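PDB 6HCP: BauA from Acinetobacter baumannii, which imports iron across the outer membrane as the TonB-dependent receptor and transporter for the ferric complex of the siderophore preacinetobactin. Local coordinates for residues 222-227 with 247-252. Residues are numbered along the deposited sequence; the frame is centred on the assembly and turned at random. Where two conformers were deposited one is given.
Sequences KESRLF and ALDHVD. With C8E ((hydroxyethyloxy)tri(ethyloxy)octane), chain B; EDO (1,2-ethanediol), chain Z.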
loop_
_atom_site.group_PDB
_atom_site.type_symbol
_atom_site.label_atom_id
_atom_site.label_comp_id
_atom_site.label_asym_id
_atom_site.label_seq_id
_atom_site.Cartn_x
_atom_site.Cartn_y
_atom_site.Cartn_z
ATOM N N LYS A 222 -20.991 -5.231 -7.123
ATOM C CA LYS A 222 -21.962 -4.157 -6.970
ATOM C C LYS A 222 -22.412 -3.678 -8.344
ATOM O O LYS A 222 -21.574 -3.370 -9.187
ATOM C CB LYS A 222 -21.333 -2.988 -6.217
ATOM C CG LYS A 222 -20.949 -3.280 -4.778
ATOM C CD LYS A 222 -20.242 -2.113 -4.169
ATOM C CE LYS A 222 -19.970 -2.261 -2.696
ATOM N NZ LYS A 222 -19.079 -1.177 -2.217
ATOM N N GLU A 223 -23.729 -3.715 -8.572
ATOM C CA GLU A 223 -24.343 -3.220 -9.787
ATOM C C GLU A 223 -25.319 -2.090 -9.427
ATOM O O GLU A 223 -26.079 -2.178 -8.447
ATOM C CB GLU A 223 -25.012 -4.371 -10.532
ATOM C CG GLU A 223 -25.733 -3.916 -11.788
ATOM C CD GLU A 223 -26.618 -4.955 -12.458
ATOM O OE1 GLU A 223 -26.983 -5.967 -11.798
ATOM O OE2 GLU A 223 -26.970 -4.730 -13.633
ATOM N N SER A 224 -25.152 -0.949 -10.090
ATOM C CA SER A 224 -26.076 0.171 -9.958
ATOM C C SER A 224 -26.533 0.605 -11.347
ATOM O O SER A 224 -25.746 0.586 -12.303
ATOM C CB SER A 224 -25.437 1.324 -9.221
ATOM O OG SER A 224 -24.873 0.902 -7.992
ATOM N N ARG A 225 -27.754 1.126 -11.414
ATOM C CA ARG A 225 -28.268 1.712 -12.643
ATOM C C ARG A 225 -29.199 2.855 -12.257
ATOM O O ARG A 225 -29.969 2.727 -11.317
ATOM C CB ARG A 225 -29.107 0.736 -13.480
ATOM C CG ARG A 225 -28.474 -0.599 -13.829
ATOM C CD ARG A 225 -29.257 -1.301 -14.944
ATOM N NE ARG A 225 -28.894 -2.712 -15.111
ATOM C CZ ARG A 225 -29.717 -3.678 -15.523
ATOM N NH1 ARG A 225 -30.959 -3.389 -15.875
ATOM N NH2 ARG A 225 -29.332 -4.941 -15.434
ATOM N N LEU A 226 -29.171 3.919 -13.052
ATOM C CA LEU A 226 -30.073 5.042 -12.869
ATOM C C LEU A 226 -30.397 5.678 -14.219
ATOM O O LEU A 226 -29.519 5.916 -15.053
ATOM C CB LEU A 226 -29.410 6.060 -11.946
ATOM C CG LEU A 226 -30.209 7.333 -11.682
ATOM C CD1 LEU A 226 -31.477 7.007 -10.908
ATOM C CD2 LEU A 226 -29.362 8.346 -10.920
ATOM N N PHE A 227 -31.672 6.026 -14.379
ATOM C CA PHE A 227 -32.121 6.907 -15.434
ATOM C C PHE A 227 -33.056 7.933 -14.804
ATOM O O PHE A 227 -33.979 7.550 -14.089
ATOM C CB PHE A 227 -32.801 6.109 -16.547
ATOM C CG PHE A 227 -33.349 6.958 -17.668
ATOM C CD1 PHE A 227 -32.499 7.512 -18.614
ATOM C CD2 PHE A 227 -34.699 7.260 -17.740
ATOM C CE1 PHE A 227 -32.988 8.347 -19.607
ATOM C CE2 PHE A 227 -35.188 8.093 -18.736
ATOM C CZ PHE A 227 -34.328 8.654 -19.651
ATOM N N ALA A 247 -34.317 3.233 -10.910
ATOM C CA ALA A 247 -33.014 2.877 -10.285
ATOM C C ALA A 247 -32.978 1.386 -9.979
ATOM O O ALA A 247 -33.992 0.759 -9.681
ATOM C CB ALA A 247 -32.764 3.703 -9.038
ATOM N N LEU A 248 -31.751 0.849 -9.971
ATOM C CA LEU A 248 -31.476 -0.506 -9.554
ATOM C C LEU A 248 -30.227 -0.475 -8.665
ATOM O O LEU A 248 -29.287 0.261 -8.968
ATOM C CB LEU A 248 -31.224 -1.379 -10.786
ATOM C CG LEU A 248 -30.581 -2.733 -10.501
ATOM C CD1 LEU A 248 -31.607 -3.701 -9.941
ATOM C CD2 LEU A 248 -29.945 -3.318 -11.753
ATOM N N ASP A 249 -30.276 -1.234 -7.574
ATOM C CA ASP A 249 -29.137 -1.465 -6.683
ATOM C C ASP A 249 -29.081 -2.969 -6.436
ATOM O O ASP A 249 -30.095 -3.590 -6.073
ATOM C CB ASP A 249 -29.282 -0.655 -5.389
ATOM C CG ASP A 249 -28.175 -0.896 -4.365
ATOM O OD1 ASP A 249 -27.138 -0.225 -4.471
ATOM O OD2 ASP A 249 -28.276 -1.880 -3.621
ATOM N N HIS A 250 -27.920 -3.572 -6.715
ATOM C CA HIS A 250 -27.751 -5.007 -6.601
ATOM C C HIS A 250 -26.358 -5.313 -6.045
ATOM O O HIS A 250 -25.369 -4.850 -6.594
ATOM C CB HIS A 250 -27.965 -5.689 -7.961
ATOM C CG HIS A 250 -27.836 -7.174 -7.912
ATOM N ND1 HIS A 250 -28.927 -8.015 -8.005
ATOM C CD2 HIS A 250 -26.762 -7.970 -7.721
ATOM C CE1 HIS A 250 -28.524 -9.267 -7.918
ATOM N NE2 HIS A 250 -27.197 -9.267 -7.750
ATOM N N VAL A 251 -26.305 -6.124 -4.986
ATOM C CA VAL A 251 -25.035 -6.565 -4.411
ATOM C C VAL A 251 -25.058 -8.089 -4.349
ATOM O O VAL A 251 -25.959 -8.685 -3.788
ATOM C CB VAL A 251 -24.756 -5.985 -3.014
ATOM C CG1 VAL A 251 -23.390 -6.431 -2.494
ATOM C CG2 VAL A 251 -24.880 -4.473 -2.998
ATOM N N ASP A 252 -24.064 -8.711 -4.989
ATOM C CA ASP A 252 -23.742 -10.118 -4.786
ATOM C C ASP A 252 -22.645 -10.186 -3.722
ATOM O O ASP A 252 -21.726 -9.387 -3.753
ATOM C CB ASP A 252 -23.275 -10.772 -6.093
ATOM C CG ASP A 252 -24.374 -10.981 -7.130
ATOM O OD1 ASP A 252 -25.490 -11.336 -6.737
ATOM O OD2 ASP A 252 -24.117 -10.723 -8.320
HETATM C C1 C8E B . -33.150 -0.611 -14.557
HETATM C C2 C8E B . -32.782 0.746 -13.994
HETATM C C3 C8E B . -32.591 1.822 -15.064
HETATM C C4 C8E B . -31.581 1.412 -16.134
HETATM C C5 C8E B . -31.133 2.606 -16.977
HETATM C C6 C8E B . -29.736 2.388 -17.548
HETATM C C7 C8E B . -29.171 3.651 -18.188
HETATM C C8 C8E B . -27.806 3.369 -18.814
HETATM O O9 C8E B . -27.004 4.557 -18.846
HETATM C C10 C8E B . -25.690 4.358 -19.363
HETATM C C11 C8E B . -25.101 5.702 -19.736
HETATM O O12 C8E B . -23.694 5.666 -19.543
HETATM C C1 EDO Z . -30.524 -2.939 -1.436
HETATM O O1 EDO Z . -30.235 -3.479 -2.747
HETATM C C2 EDO Z . -30.210 -1.472 -1.405
HETATM O O2 EDO Z . -31.192 -0.749 -2.171
HETATM O O HOH W 1 -26.485 1.591 -6.077
#
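Carboxylate oxygen OE2 of E223, 3.8 Å from L248 CD2, takes three donors. R225 NH2 makes a salt bridge to it at 3.0 Å on the syn side, somewhat out of the carboxylate plane, R225 NE adds a weak bond, and the hydroxyl of Y210 is the third. These bonds fix the guanidinium over L248, whose CD2 lies under one face, 3.6 Å from R225 NE. With chi1 at 165°, L248 CG lies beside the carbonyl carbon, and the side chain runs alongside R225 in the same direction. The octyl tail of a C8E detergent packs on R225, with C4 3.7 Å from R225 CB. Further along this face, in one conformer of H250, NE2 donates to D252 OD1 at 2.9 Å, from above the carboxylate plane.

Four backbone hydrogen bonds join 222-227 to 247-252, in the hydrogen-bonded pairs E223–H250 and R225–L248. E223 N to H250 O is 2.8 Å and almost straight (178°). The other face carries S224 and D249, linked by a water between S224 OG and D249 OD1. D249 OD2 also pairs with R129, and K222 NZ bonds to S97; both partners belong to the plug. L226 CD1 meets A247 CB at 4.0 Å. This is an antiparallel beta hairpin in the wall of a plugged TonB-dependent receptor barrel.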